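Long-range contact in Plm1 (Streptomyces sp. HK803, PDB 4HXY), which probably reduces the beta-keto group of a polyketide intermediate with NADPH, as the ketoreductase of the first phoslactomycin synthase module: residues A[112-116]-A[332-337]. Sequence-based numbering, arbitrary orientation.
Sequences GLGRV and QAGYAA. With NDP (NADPH dihydro-nicotinamide-adenine-dinucleotide phosphate), chain C.
Val-116 lies over the first turn of helix 333-351, its two methyls on different residues of it. CG2 meets Ala-336 CB at 3.6 Å, while CG1, anti to the backbone N (chi1 177°), reaches the helix start, 3.7 Å from Ala-333 N. The methyl of Ala-333 is touched from a second direction by Leu-113, whose CD1 comes within 3.9 Å of Ala-333 CB; the same leucine continues onto Leu-70 and Leu-74 of helix 67-77 and Leu-293 of helix 290-310. At Gly-112 the backbones themselves meet, with its CA 4.1 Å from Ala-337 CA, and Ala-336 CB sits 3.4 Å from Gly-112 O. A beta carbon on Gly-112 would run into Ala-336 O and Ala-337 CA, so glycine and alanine let the axes of segments 112-116 and 333-337 approach to 7.6 Å, with 141° between their N-to-C directions. With an alanine in place of Val-116 both gamma methyls are lost, which would probably open a gap beside Ala-333 and Ala-336.

The contact joins helix 105-120 to the helix carrying Tyr-335, whose ring extends away from this contact to the cofactor. There its OH shares a 2.8 Å hydrogen bond with O2D of the NADPH ribose, an oxygen lying at the ring edge, near its plane; this tyrosine is probably the active-site tyrosine of the short-chain dehydrogenase/reductase family. The side chains that meet between the two segments are apolar, and neither hydrogen bond nor salt bridge links them, which implies that close packing of methyls and backbone probably joins the two helices here.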
loop_
_atom_site.group_PDB
_atom_site.type_symbol
_atom_site.label_atom_id
_atom_site.label_comp_id
_atom_site.label_asym_id
_atom_site.label_seq_id
_atom_site.Cartn_x
_atom_site.Cartn_y
_atom_site.Cartn_z
ATOM N N GLY A 112 -6.147 -1.659 -1.178
ATOM C CA GLY A 112 -5.155 -1.847 -2.237
ATOM C C GLY A 112 -5.686 -2.777 -3.305
ATOM O O GLY A 112 -5.608 -2.483 -4.490
ATOM N N LEU A 113 -6.249 -3.906 -2.877
ATOM C CA LEU A 113 -6.802 -4.873 -3.799
ATOM C C LEU A 113 -8.063 -4.368 -4.497
ATOM O O LEU A 113 -8.239 -4.569 -5.697
ATOM C CB LEU A 113 -7.089 -6.190 -3.068
ATOM C CG LEU A 113 -7.439 -7.329 -4.012
ATOM C CD1 LEU A 113 -6.731 -8.622 -3.525
ATOM C CD2 LEU A 113 -8.933 -7.492 -4.117
ATOM N N GLY A 114 -8.934 -3.710 -3.744
ATOM C CA GLY A 114 -10.198 -3.210 -4.262
ATOM C C GLY A 114 -10.028 -2.218 -5.396
ATOM O O GLY A 114 -10.753 -2.257 -6.378
ATOM N N ARG A 115 -9.046 -1.332 -5.282
ATOM C CA ARG A 115 -8.721 -0.441 -6.397
ATOM C C ARG A 115 -8.348 -1.193 -7.681
ATOM O O ARG A 115 -8.746 -0.796 -8.776
ATOM C CB ARG A 115 -7.606 0.536 -6.014
ATOM C CG ARG A 115 -8.078 1.655 -5.061
ATOM C CD ARG A 115 -6.982 2.683 -4.767
ATOM N NE ARG A 115 -6.030 2.200 -3.751
ATOM C CZ ARG A 115 -6.142 2.405 -2.446
ATOM N NH1 ARG A 115 -7.139 3.123 -1.938
ATOM N NH2 ARG A 115 -5.238 1.911 -1.627
ATOM N N VAL A 116 -7.598 -2.276 -7.546
ATOM C CA VAL A 116 -7.274 -3.127 -8.681
ATOM C C VAL A 116 -8.550 -3.801 -9.243
ATOM O O VAL A 116 -8.712 -3.899 -10.457
ATOM C CB VAL A 116 -6.200 -4.141 -8.306
ATOM C CG1 VAL A 116 -5.926 -5.072 -9.477
ATOM C CG2 VAL A 116 -4.918 -3.406 -7.883
ATOM N N GLN A 332 -1.956 -6.266 -10.614
ATOM C CA GLN A 332 -1.188 -6.015 -9.385
ATOM C C GLN A 332 -1.966 -6.141 -8.053
ATOM O O GLN A 332 -1.572 -5.562 -7.033
ATOM C CB GLN A 332 -0.535 -4.638 -9.500
ATOM C CG GLN A 332 0.423 -4.575 -10.652
ATOM C CD GLN A 332 1.462 -3.505 -10.524
ATOM O OE1 GLN A 332 1.230 -2.456 -9.928
ATOM N NE2 GLN A 332 2.637 -3.773 -11.073
ATOM N N ALA A 333 -3.033 -6.936 -8.024
ATOM C CA ALA A 333 -3.832 -7.088 -6.800
ATOM C C ALA A 333 -3.007 -7.329 -5.521
ATOM O O ALA A 333 -3.177 -6.610 -4.535
ATOM C CB ALA A 333 -4.877 -8.200 -6.971
ATOM N N GLY A 334 -2.123 -8.327 -5.539
ATOM C CA GLY A 334 -1.313 -8.652 -4.372
ATOM C C GLY A 334 -0.242 -7.617 -4.085
ATOM O O GLY A 334 0.052 -7.312 -2.932
ATOM N N TYR A 335 0.349 -7.080 -5.149
ATOM C CA TYR A 335 1.384 -6.058 -5.014
ATOM C C TYR A 335 0.747 -4.802 -4.410
ATOM O O TYR A 335 1.234 -4.222 -3.440
ATOM C CB TYR A 335 1.978 -5.763 -6.367
ATOM C CG TYR A 335 3.173 -4.849 -6.358
ATOM C CD1 TYR A 335 4.298 -5.149 -5.618
ATOM C CD2 TYR A 335 3.176 -3.703 -7.134
ATOM C CE1 TYR A 335 5.414 -4.318 -5.628
ATOM C CE2 TYR A 335 4.259 -2.861 -7.145
ATOM C CZ TYR A 335 5.387 -3.183 -6.403
ATOM O OH TYR A 335 6.458 -2.345 -6.444
ATOM N N ALA A 336 -0.379 -4.402 -4.976
ATOM C CA ALA A 336 -1.111 -3.227 -4.490
ATOM C C ALA A 336 -1.538 -3.407 -3.035
ATOM O O ALA A 336 -1.422 -2.500 -2.222
ATOM C CB ALA A 336 -2.360 -2.952 -5.388
ATOM N N ALA A 337 -2.050 -4.585 -2.706
ATOM C CA ALA A 337 -2.515 -4.841 -1.351
ATOM C C ALA A 337 -1.364 -4.689 -0.359
ATOM O O ALA A 337 -1.493 -4.030 0.673
ATOM C CB ALA A 337 -3.119 -6.231 -1.256
HETATM P PA NDP C . 14.425 -6.264 -6.576
HETATM O O1A NDP C . 15.688 -5.924 -7.293
HETATM O O2A NDP C . 13.696 -7.514 -6.967
HETATM O O5B NDP C . 14.717 -6.325 -5.007
HETATM C C5B NDP C . 13.842 -7.025 -4.146
HETATM C C4B NDP C . 14.659 -7.637 -3.046
HETATM O O4B NDP C . 13.820 -8.304 -2.126
HETATM C C3B NDP C . 15.631 -8.682 -3.540
HETATM O O3B NDP C . 16.917 -8.385 -2.961
HETATM C C2B NDP C . 15.102 -9.998 -3.017
HETATM O O2B NDP C . 16.245 -10.808 -2.838
HETATM C C1B NDP C . 14.421 -9.521 -1.738
HETATM N N9A NDP C . 13.443 -10.425 -1.146
HETATM C C8A NDP C . 12.296 -10.936 -1.714
HETATM N N7A NDP C . 11.692 -11.750 -0.822
HETATM C C5A NDP C . 12.432 -11.746 0.334
HETATM C C6A NDP C . 12.294 -12.369 1.563
HETATM N N6A NDP C . 11.293 -13.181 1.884
HETATM N N1A NDP C . 13.269 -12.146 2.520
HETATM C C2A NDP C . 14.335 -11.290 2.270
HETATM N N3A NDP C . 14.487 -10.672 1.055
HETATM C C4A NDP C . 13.531 -10.904 0.117
HETATM O O3 NDP C . 13.355 -5.066 -6.693
HETATM P PN NDP C . 13.608 -3.506 -6.578
HETATM O O1N NDP C . 13.100 -2.907 -7.833
HETATM O O2N NDP C . 14.963 -3.145 -6.116
HETATM O O5D NDP C . 12.507 -3.046 -5.515
HETATM C C5D NDP C . 12.738 -3.119 -4.133
HETATM C C4D NDP C . 11.517 -2.565 -3.416
HETATM O O4D NDP C . 11.136 -1.318 -3.970
HETATM C C3D NDP C . 10.317 -3.473 -3.553
HETATM O O3D NDP C . 9.718 -3.637 -2.303
HETATM C C2D NDP C . 9.373 -2.736 -4.480
HETATM O O2D NDP C . 8.013 -3.038 -4.247
HETATM C C1D NDP C . 9.748 -1.290 -4.229
HETATM N N1N NDP C . 9.498 -0.444 -5.404
HETATM C C2N NDP C . 10.282 -0.544 -6.518
HETATM C C3N NDP C . 9.976 0.126 -7.703
HETATM C C7N NDP C . 10.868 0.077 -8.882
HETATM O O7N NDP C . 10.563 0.953 -9.899
HETATM N N7N NDP C . 11.883 -0.760 -9.037
HETATM C C4N NDP C . 8.949 1.225 -7.643
HETATM C C5N NDP C . 8.159 1.259 -6.377
HETATM C C6N NDP C . 8.473 0.450 -5.311
HETATM P P2B NDP C . 16.177 -12.391 -2.619
HETATM O O1X NDP C . 17.621 -12.836 -2.655
HETATM O O2X NDP C . 15.351 -13.058 -3.728
HETATM O O3X NDP C . 15.522 -12.701 -1.337
#